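PDB 4FYE: SidF, inhibitor of growth family, member 3 from Legionella pneumophila subsp. pneumophila, which is a phosphoinositide phosphatase that probably removes the 3-phosphate from phosphatidylinositol 3,4,5-trisphosphate. Local coordinates for residues Lys114-Thr119 with Ala146-Ser151; Ile262-Phe267 with Leu634-Asp639; Val419-Gln424 with Asn429-Asn434. The protein carries 1 engineered substitution. All blocks are in the same frame, centred on the assembly; numbering follows the deposited sequence.

Contact 1. Residues Lys114-Thr119 with Ala146-Ser151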
loop_
_atom_site.group_PDB
_atom_site.type_symbol
_atom_site.label_atom_id
_atom_site.label_comp_id
_atom_site.label_asym_id
_atom_site.label_seq_id
_atom_site.Cartn_x
_atom_site.Cartn_y
_atom_site.Cartn_z
ATOM N N LYS A 114 -36.521 -1.316 -6.335
ATOM C CA LYS A 114 -37.642 -0.608 -6.905
ATOM C C LYS A 114 -38.028 0.584 -6.031
ATOM O O LYS A 114 -38.130 1.708 -6.533
ATOM C CB LYS A 114 -38.815 -1.555 -7.116
ATOM C CG LYS A 114 -40.091 -0.877 -7.642
ATOM C CD LYS A 114 -40.374 -1.183 -9.117
ATOM C CE LYS A 114 -40.899 -2.602 -9.310
ATOM N NZ LYS A 114 -42.332 -2.669 -9.686
ATOM N N SER A 115 -38.216 0.357 -4.732
ATOM C CA SER A 115 -38.591 1.444 -3.823
ATOM C C SER A 115 -37.585 2.631 -3.861
ATOM O O SER A 115 -37.932 3.820 -3.730
ATOM C CB SER A 115 -38.648 0.903 -2.406
ATOM O OG SER A 115 -38.682 1.974 -1.493
ATOM N N ILE A 116 -36.321 2.292 -4.023
ATOM C CA ILE A 116 -35.308 3.305 -3.976
ATOM C C ILE A 116 -35.340 4.104 -5.262
ATOM O O ILE A 116 -35.200 5.323 -5.228
ATOM C CB ILE A 116 -33.944 2.676 -3.740
ATOM C CG1 ILE A 116 -33.747 2.527 -2.238
ATOM C CG2 ILE A 116 -32.847 3.516 -4.355
ATOM C CD1 ILE A 116 -32.669 1.493 -1.905
ATOM N N SER A 117 -35.534 3.390 -6.371
ATOM C CA SER A 117 -35.755 4.002 -7.670
ATOM C C SER A 117 -37.034 4.870 -7.748
ATOM O O SER A 117 -37.054 5.802 -8.526
ATOM C CB SER A 117 -35.719 2.952 -8.783
ATOM O OG SER A 117 -36.996 2.810 -9.368
ATOM N N GLU A 118 -38.075 4.584 -6.955
ATOM C CA GLU A 118 -39.258 5.428 -6.951
ATOM C C GLU A 118 -39.140 6.606 -5.995
ATOM O O GLU A 118 -39.909 7.546 -6.126
ATOM C CB GLU A 118 -40.529 4.651 -6.630
ATOM C CG GLU A 118 -40.875 3.527 -7.610
ATOM C CD GLU A 118 -41.822 2.448 -7.014
ATOM O OE1 GLU A 118 -42.311 2.600 -5.847
ATOM O OE2 GLU A 118 -42.082 1.432 -7.723
ATOM N N THR A 119 -38.183 6.606 -5.064
ATOM C CA THR A 119 -38.125 7.678 -4.018
ATOM C C THR A 119 -36.937 8.623 -4.128
ATOM O O THR A 119 -36.958 9.742 -3.570
ATOM C CB THR A 119 -38.079 7.110 -2.582
ATOM O OG1 THR A 119 -39.276 6.372 -2.345
ATOM C CG2 THR A 119 -38.016 8.237 -1.523
ATOM N N ALA A 146 -29.061 9.950 3.284
ATOM C CA ALA A 146 -29.570 9.545 4.608
ATOM C C ALA A 146 -30.876 8.717 4.429
ATOM O O ALA A 146 -31.106 7.712 5.106
ATOM C CB ALA A 146 -29.844 10.766 5.507
ATOM N N LYS A 147 -31.720 9.153 3.523
ATOM C CA LYS A 147 -32.871 8.381 3.150
ATOM C C LYS A 147 -32.482 6.927 2.833
ATOM O O LYS A 147 -33.020 5.989 3.354
ATOM C CB LYS A 147 -33.494 9.010 1.897
ATOM C CG LYS A 147 -34.875 9.682 2.028
ATOM C CD LYS A 147 -34.816 11.159 2.361
ATOM C CE LYS A 147 -35.570 12.010 1.327
ATOM N NZ LYS A 147 -37.067 12.200 1.405
ATOM N N VAL A 148 -31.558 6.757 1.915
ATOM C CA VAL A 148 -31.171 5.454 1.441
ATOM C C VAL A 148 -30.521 4.592 2.525
ATOM O O VAL A 148 -30.758 3.378 2.569
ATOM C CB VAL A 148 -30.232 5.633 0.222
ATOM C CG1 VAL A 148 -29.392 4.415 -0.033
ATOM C CG2 VAL A 148 -31.085 5.926 -1.004
ATOM N N GLU A 149 -29.731 5.216 3.401
ATOM C CA GLU A 149 -29.121 4.523 4.509
ATOM C C GLU A 149 -30.213 3.931 5.348
ATOM O O GLU A 149 -30.108 2.793 5.761
ATOM C CB GLU A 149 -28.319 5.451 5.375
ATOM C CG GLU A 149 -27.547 4.730 6.471
ATOM C CD GLU A 149 -26.128 5.285 6.663
ATOM O OE1 GLU A 149 -25.901 6.503 6.441
ATOM O OE2 GLU A 149 -25.221 4.499 7.035
ATOM N N GLY A 150 -31.262 4.709 5.566
ATOM C CA GLY A 150 -32.439 4.249 6.296
ATOM C C GLY A 150 -33.000 2.988 5.645
ATOM O O GLY A 150 -33.269 2.012 6.320
ATOM N N SER A 151 -33.157 2.992 4.325
ATOM C CA SER A 151 -33.671 1.805 3.624
ATOM C C SER A 151 -32.710 0.621 3.662
ATOM O O SER A 151 -33.158 -0.525 3.723
ATOM C CB SER A 151 -34.032 2.129 2.180
ATOM O OG SER A 151 -34.678 3.375 2.168
#
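The backbone oxygen of Lys147 takes two donors from Ser151, the serine that meets Ile116 across the contact. Ser151 N bonds to Lys147 O at 3.2 Å. Ser151 OG adds a weak bond to the same oxygen, Lys147 O, at 3.3 Å. With chi1 at -42°, OG lies beside the backbone N of its own residue and folds back onto the preceding helical turn. The hydroxyl is thus turned to its own helix, and CB is the atom that meets Ile116. Ile116 CD1 reaches Ser151 CB at 4.4 Å. The other branch of the isoleucine, CG2, meets Val148 CG2 at 4.5 Å. Both approaches are loose van der Waals contacts, methyl against methyl or methylene. Ile116 and Val148 are also the closest pair of the two backbones, with their CA atoms 7.1 Å apart. Helices 98-119 and 136-163 are successive in the chain and run here in roughly opposite directions, so this is antiparallel helix packing near the C-terminal end of the first helix. Ala75 of helix 71-92 touches both Ile116 and Val148, and Phe739 of helix 733-741 also packs on Val148. Ile116 and Val148 are thus buried where helix 71-92 covers both, with helix 733-741 adding cover to Val148. At the end of helix 98-119, Thr119 OG1 donates to Ser115 O at 3.2 Å. The donor stands 19° out of the carbonyl plane, with a C=O...OG1 angle of 158°. Ile120, just beyond this helix, touches Lys147 and Val148.

Contact 2. Residues Ile262-Phe267 with Leu634-Asp639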
loop_
_atom_site.group_PDB
_atom_site.type_symbol
_atom_site.label_atom_id
_atom_site.label_comp_id
_atom_site.label_asym_id
_atom_site.label_seq_id
_atom_site.Cartn_x
_atom_site.Cartn_y
_atom_site.Cartn_z
ATOM N N ILE A 262 6.727 2.838 -17.082
ATOM C CA ILE A 262 6.209 2.683 -15.763
ATOM C C ILE A 262 6.848 3.758 -14.919
ATOM O O ILE A 262 8.058 3.792 -14.840
ATOM C CB ILE A 262 6.497 1.255 -15.239
ATOM C CG1 ILE A 262 5.606 0.230 -15.987
ATOM C CG2 ILE A 262 6.140 1.156 -13.768
ATOM C CD1 ILE A 262 5.831 -1.209 -15.577
ATOM N N HIS A 263 6.057 4.657 -14.313
ATOM C CA HIS A 263 6.615 5.741 -13.476
ATOM C C HIS A 263 6.532 5.435 -11.997
ATOM O O HIS A 263 7.124 6.139 -11.194
ATOM C CB HIS A 263 5.946 7.111 -13.749
ATOM C CG HIS A 263 5.746 7.411 -15.212
ATOM N ND1 HIS A 263 6.785 7.640 -16.075
ATOM C CD2 HIS A 263 4.579 7.489 -15.979
ATOM C CE1 HIS A 263 6.302 7.865 -17.305
ATOM N NE2 HIS A 263 4.957 7.760 -17.256
ATOM N N HIS A 264 5.804 4.401 -11.613
ATOM C CA HIS A 264 5.718 4.021 -10.203
ATOM C C HIS A 264 5.323 2.578 -10.060
ATOM O O HIS A 264 4.407 2.065 -10.752
ATOM C CB HIS A 264 4.733 4.912 -9.462
ATOM C CG HIS A 264 4.584 4.579 -7.994
ATOM N ND1 HIS A 264 5.510 4.912 -7.082
ATOM C CD2 HIS A 264 3.563 3.958 -7.303
ATOM C CE1 HIS A 264 5.132 4.514 -5.869
ATOM N NE2 HIS A 264 3.929 3.928 -5.995
ATOM N N ASP A 265 5.964 1.936 -9.098
ATOM C CA ASP A 265 5.802 0.536 -8.826
ATOM C C ASP A 265 6.047 0.285 -7.298
ATOM O O ASP A 265 7.194 0.345 -6.825
ATOM C CB ASP A 265 6.793 -0.231 -9.695
ATOM C CG ASP A 265 6.712 -1.757 -9.461
ATOM O OD1 ASP A 265 6.210 -2.193 -8.367
ATOM O OD2 ASP A 265 7.106 -2.517 -10.386
ATOM N N SER A 266 4.978 0.059 -6.532
ATOM C CA SER A 266 5.093 -0.142 -5.109
ATOM C C SER A 266 3.902 -0.938 -4.640
ATOM O O SER A 266 3.188 -1.560 -5.473
ATOM C CB SER A 266 5.199 1.192 -4.371
ATOM O OG SER A 266 3.983 1.927 -4.308
ATOM N N PHE A 267 3.671 -0.940 -3.326
ATOM C CA PHE A 267 2.583 -1.744 -2.785
ATOM C C PHE A 267 1.533 -0.904 -2.110
ATOM O O PHE A 267 1.823 0.019 -1.325
ATOM C CB PHE A 267 3.100 -2.795 -1.762
ATOM C CG PHE A 267 3.766 -3.978 -2.386
ATOM C CD1 PHE A 267 3.005 -4.945 -3.076
ATOM C CD2 PHE A 267 5.165 -4.149 -2.283
ATOM C CE1 PHE A 267 3.602 -6.044 -3.682
ATOM C CE2 PHE A 267 5.782 -5.258 -2.864
ATOM C CZ PHE A 267 5.008 -6.184 -3.611
ATOM N N LEU A 634 11.390 8.495 -1.637
ATOM C CA LEU A 634 12.834 8.343 -1.555
ATOM C C LEU A 634 13.210 6.879 -1.595
ATOM O O LEU A 634 14.272 6.485 -2.162
ATOM C CB LEU A 634 13.311 8.866 -0.230
ATOM C CG LEU A 634 14.640 9.588 -0.087
ATOM C CD1 LEU A 634 15.034 9.417 1.369
ATOM C CD2 LEU A 634 15.720 9.125 -1.045
ATOM N N SER A 635 12.378 6.078 -0.950
ATOM C CA SER A 635 12.647 4.674 -0.949
ATOM C C SER A 635 12.350 4.106 -2.329
ATOM O O SER A 635 13.085 3.247 -2.801
ATOM C CB SER A 635 11.851 3.985 0.105
ATOM O OG SER A 635 10.550 3.750 -0.410
ATOM N N CYS A 636 11.320 4.592 -3.023
ATOM C CA CYS A 636 11.228 4.213 -4.446
ATOM C C CYS A 636 12.503 4.646 -5.208
ATOM O O CYS A 636 12.941 3.966 -6.103
ATOM C CB CYS A 636 9.934 4.747 -5.117
ATOM S SG CYS A 636 8.512 4.079 -4.295
ATOM N N GLU A 637 13.108 5.783 -4.877
ATOM C CA GLU A 637 14.342 6.155 -5.580
ATOM C C GLU A 637 15.513 5.234 -5.264
ATOM O O GLU A 637 16.327 4.986 -6.138
ATOM C CB GLU A 637 14.802 7.580 -5.282
ATOM C CG GLU A 637 14.145 8.644 -6.125
ATOM C CD GLU A 637 14.323 8.536 -7.638
ATOM O OE1 GLU A 637 15.340 7.981 -8.161
ATOM O OE2 GLU A 637 13.410 9.069 -8.312
ATOM N N LEU A 638 15.628 4.773 -4.016
ATOM C CA LEU A 638 16.700 3.825 -3.650
ATOM C C LEU A 638 16.328 2.447 -4.086
ATOM O O LEU A 638 16.963 1.493 -3.699
ATOM C CB LEU A 638 16.880 3.800 -2.150
ATOM C CG LEU A 638 17.396 5.149 -1.697
ATOM C CD1 LEU A 638 17.352 5.276 -0.176
ATOM C CD2 LEU A 638 18.804 5.317 -2.230
ATOM N N ASP A 639 15.225 2.350 -4.817
ATOM C CA ASP A 639 14.728 1.093 -5.328
ATOM C C ASP A 639 14.388 0.038 -4.264
ATOM O O ASP A 639 14.656 -1.152 -4.475
ATOM C CB ASP A 639 15.710 0.513 -6.369
ATOM C CG ASP A 639 15.082 -0.624 -7.169
ATOM O OD1 ASP A 639 13.869 -0.563 -7.581
ATOM O OD2 ASP A 639 15.803 -1.596 -7.372
#
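The imidazole of His264 meets Cys636 obliquely, with SG neither over a face nor at an edge. The sulfur is 4.7 Å from the centroid of the His264 ring and 69° off its normal. CE1 of His264 is the nearest ring atom to Cys636 SG, at 3.8 Å. Other surroundings of the histidine come from Ile660 and Ala664 of helix 652-668 and from Met249 of the neighbouring strand. His264 CG is anti to the backbone N (chi1 180°), which brings the end of the ring closer to the helix than its first bond would suggest. The ring is also tied within its own strand. His264 NE2 and Ser266 OG are hydrogen-bonded at 2.6 Å, and either could be the donor. Ser266 OG has a second partner, Lys644 NZ, which also bonds Phe267 O. On the helix side, Cys636 points its side chain at the strand, and its SG also touches Ser266 CB at 4.4 Å.

Strand 260-268 is the last strand of the six-stranded mixed sheet. A classic beta bulge interrupts it, where His263 and His264 both face Ala251. Helix 626-637 ends in a Schellman motif with Asp639, at positive phi, as C-prime residue. Arg312 links the two segments indirectly, with salt bridges to Asp265 and Asp639. Phe267 has a backbone hydrogen bond with Asn642 of strand 641-645, the strand that also carries Lys644.

The direct contact is small, 84 Å² in all. It consists of sulfur-aromatic and van der Waals touches, while the hydrogen bond of His264 NE2 with Ser266 OG, itself held by Lys644, probably limits rotation of the ring.

Contact 3. Residues Val419-Gln424 with Asn429-Asn434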
loop_
_atom_site.group_PDB
_atom_site.type_symbol
_atom_site.label_atom_id
_atom_site.label_comp_id
_atom_site.label_asym_id
_atom_site.label_seq_id
_atom_site.Cartn_x
_atom_site.Cartn_y
_atom_site.Cartn_z
ATOM N N VAL A 419 -1.636 10.735 10.636
ATOM C CA VAL A 419 -2.255 11.649 9.736
ATOM C C VAL A 419 -3.663 12.124 10.219
ATOM O O VAL A 419 -4.239 13.092 9.704
ATOM C CB VAL A 419 -2.174 10.858 8.399
ATOM C CG1 VAL A 419 -3.422 10.226 8.016
ATOM C CG2 VAL A 419 -1.258 11.443 7.335
ATOM N N ASN A 420 -4.247 11.438 11.198
ATOM C CA ASN A 420 -5.615 11.788 11.599
ATOM C C ASN A 420 -5.563 12.939 12.627
ATOM O O ASN A 420 -4.564 13.614 12.788
ATOM C CB ASN A 420 -6.350 10.578 12.159
ATOM C CG ASN A 420 -5.758 10.146 13.498
ATOM O OD1 ASN A 420 -6.115 9.098 14.065
ATOM N ND2 ASN A 420 -4.845 10.949 14.012
ATOM N N TRP A 421 -6.673 13.214 13.284
ATOM C CA TRP A 421 -6.766 14.401 14.114
ATOM C C TRP A 421 -5.865 14.262 15.333
ATOM O O TRP A 421 -5.508 15.230 15.984
ATOM C CB TRP A 421 -8.205 14.623 14.470
ATOM C CG TRP A 421 -8.477 15.925 15.212
ATOM C CD1 TRP A 421 -8.654 17.210 14.687
ATOM C CD2 TRP A 421 -8.559 16.109 16.658
ATOM N NE1 TRP A 421 -8.839 18.142 15.683
ATOM C CE2 TRP A 421 -8.842 17.533 16.881
ATOM C CE3 TRP A 421 -8.468 15.258 17.752
ATOM C CZ2 TRP A 421 -8.997 18.057 18.161
ATOM C CZ3 TRP A 421 -8.637 15.802 19.044
ATOM C CH2 TRP A 421 -8.890 17.162 19.232
ATOM N N PHE A 422 -5.471 13.049 15.673
ATOM C CA PHE A 422 -4.649 12.835 16.831
ATOM C C PHE A 422 -3.168 12.833 16.544
ATOM O O PHE A 422 -2.416 12.637 17.446
ATOM C CB PHE A 422 -5.106 11.599 17.638
ATOM C CG PHE A 422 -6.611 11.616 18.016
ATOM C CD1 PHE A 422 -7.038 12.171 19.222
ATOM C CD2 PHE A 422 -7.589 11.033 17.177
ATOM C CE1 PHE A 422 -8.410 12.185 19.575
ATOM C CE2 PHE A 422 -8.939 11.026 17.524
ATOM C CZ PHE A 422 -9.359 11.615 18.711
ATOM N N ARG A 423 -2.749 13.158 15.320
ATOM C CA ARG A 423 -1.359 12.936 14.873
ATOM C C ARG A 423 -0.292 13.625 15.743
ATOM O O ARG A 423 0.838 13.159 15.839
ATOM C CB ARG A 423 -1.192 13.317 13.354
ATOM C CG ARG A 423 -0.935 14.821 13.094
ATOM C CD ARG A 423 -1.122 15.268 11.641
ATOM N NE ARG A 423 -2.515 15.482 11.686
ATOM C CZ ARG A 423 -3.177 16.622 11.675
ATOM N NH1 ARG A 423 -2.655 17.853 11.418
ATOM N NH2 ARG A 423 -4.451 16.430 11.850
ATOM N N GLN A 424 -0.634 14.747 16.370
ATOM C CA GLN A 424 0.362 15.507 17.155
ATOM C C GLN A 424 -0.350 16.464 18.047
ATOM O O GLN A 424 -0.511 17.639 17.749
ATOM C CB GLN A 424 1.374 16.271 16.306
ATOM C CG GLN A 424 2.610 16.777 17.140
ATOM C CD GLN A 424 3.597 15.631 17.448
ATOM O OE1 GLN A 424 3.311 14.490 17.137
ATOM N NE2 GLN A 424 4.738 15.933 18.056
ATOM N N ASN A 429 -1.931 17.034 26.648
ATOM C CA ASN A 429 -3.207 16.535 26.185
ATOM C C ASN A 429 -3.298 15.020 26.403
ATOM O O ASN A 429 -2.489 14.273 25.904
ATOM C CB ASN A 429 -3.393 16.890 24.714
ATOM C CG ASN A 429 -4.829 16.745 24.274
ATOM O OD1 ASN A 429 -5.376 17.629 23.621
ATOM N ND2 ASN A 429 -5.456 15.650 24.652
ATOM N N PRO A 430 -4.277 14.564 27.175
ATOM C CA PRO A 430 -4.240 13.132 27.474
ATOM C C PRO A 430 -4.766 12.290 26.322
ATOM O O PRO A 430 -4.774 11.087 26.453
ATOM C CB PRO A 430 -5.201 13.018 28.660
ATOM C CG PRO A 430 -6.177 14.114 28.391
ATOM C CD PRO A 430 -5.334 15.253 27.929
ATOM N N LEU A 431 -5.223 12.884 25.215
ATOM C CA LEU A 431 -5.831 12.057 24.167
ATOM C C LEU A 431 -4.848 11.292 23.322
ATOM O O LEU A 431 -5.233 10.539 22.505
ATOM C CB LEU A 431 -6.724 12.861 23.223
ATOM C CG LEU A 431 -7.880 13.543 23.909
ATOM C CD1 LEU A 431 -8.560 14.413 22.892
ATOM C CD2 LEU A 431 -8.816 12.541 24.582
ATOM N N SER A 432 -3.568 11.486 23.496
ATOM C CA SER A 432 -2.654 10.715 22.670
ATOM C C SER A 432 -1.263 10.961 23.233
ATOM O O SER A 432 -1.064 11.877 24.014
ATOM C CB SER A 432 -2.791 11.141 21.190
ATOM O OG SER A 432 -1.913 10.437 20.348
ATOM N N ASP A 433 -0.324 10.117 22.857
ATOM C CA ASP A 433 0.990 10.187 23.401
ATOM C C ASP A 433 1.860 10.282 22.125
ATOM O O ASP A 433 2.057 9.296 21.448
ATOM C CB ASP A 433 1.220 8.908 24.183
ATOM C CG ASP A 433 2.650 8.784 24.731
ATOM O OD1 ASP A 433 3.488 9.721 24.619
ATOM O OD2 ASP A 433 2.935 7.726 25.322
ATOM N N ASN A 434 2.328 11.483 21.793
ATOM C CA ASN A 434 3.161 11.752 20.631
ATOM C C ASN A 434 4.518 11.040 20.639
ATOM O O ASN A 434 5.108 10.856 19.577
ATOM C CB ASN A 434 3.486 13.253 20.508
ATOM C CG ASN A 434 2.253 14.173 20.423
ATOM O OD1 ASN A 434 1.145 13.765 20.073
ATOM N ND2 ASN A 434 2.470 15.457 20.752
#
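Two type I beta turns face each other in the long loop between strand 402-416 and helix 438-458. One runs from Asn420 to Arg423, the other from Asn429 to Ser432. Leu431 is the apolar link between them. Its CD1 lies at the edges of two rings, near their planes: 4.0 Å from Phe422 CE1 and 4.1 Å from Trp421 CZ3. The rings also meet each other. Trp421 CE3 sits 3.6 Å above one face of the Phe422 ring, toward its rim, and Phe422 CE1 lies at the in-plane edge of the indole.

At the other end of the contact, the amides of Gln424 and Asn434 stack, with their planes 13° apart. Gln424 CD is 3.6 Å from Asn434 CG. A bend at chi2 (76°) brings the Gln424 amide back over Asn434, although its CB points away. Asn434 ND2 is hydrogen-bonded to Val425 O, which fixes one amide of the stack.

The first turn is braced from within. Asn420 O accepts the backbone N of Arg423 and two guanidinium nitrogens, NE and NH2. The guanidinium approaches side-on, with Arg423 NE 3.0 Å from Asn420 O; NH2 comes from above the carbonyl plane. Arg423 NH1 goes on to His619 O. Asn420 touches Arg652, at the start of helix 652-668. Leu431 of the second turn and Asp433 just after it have backbone hydrogen bonds with Arg367 and Gly365 of another loop. This is a strand-to-helix connection folded back on itself, with a type I beta turn on each side of the contact.

Overall arrangement
Contacts 1 and 2 are buried, whereas contact 3 lies at the surface. Contact 2 is nearest the middle of the chain, about 12 Å from its centre, against about 35 Å for contact 1. None of the three touches another. Contact 1 joins two helices through aliphatic groups. Contact 2 sets a helix against a sheet strand, with a sulfur and an imidazole amid charged neighbours. Contact 3 joins two parts of one loop and mixes aromatic, aliphatic and amide packing over the largest area. Contact 3 is nested in the chain segment closed by contact 2. Both lie beside helix 652-668, while helix 438-458 packs near contact 2 and follows contact 3.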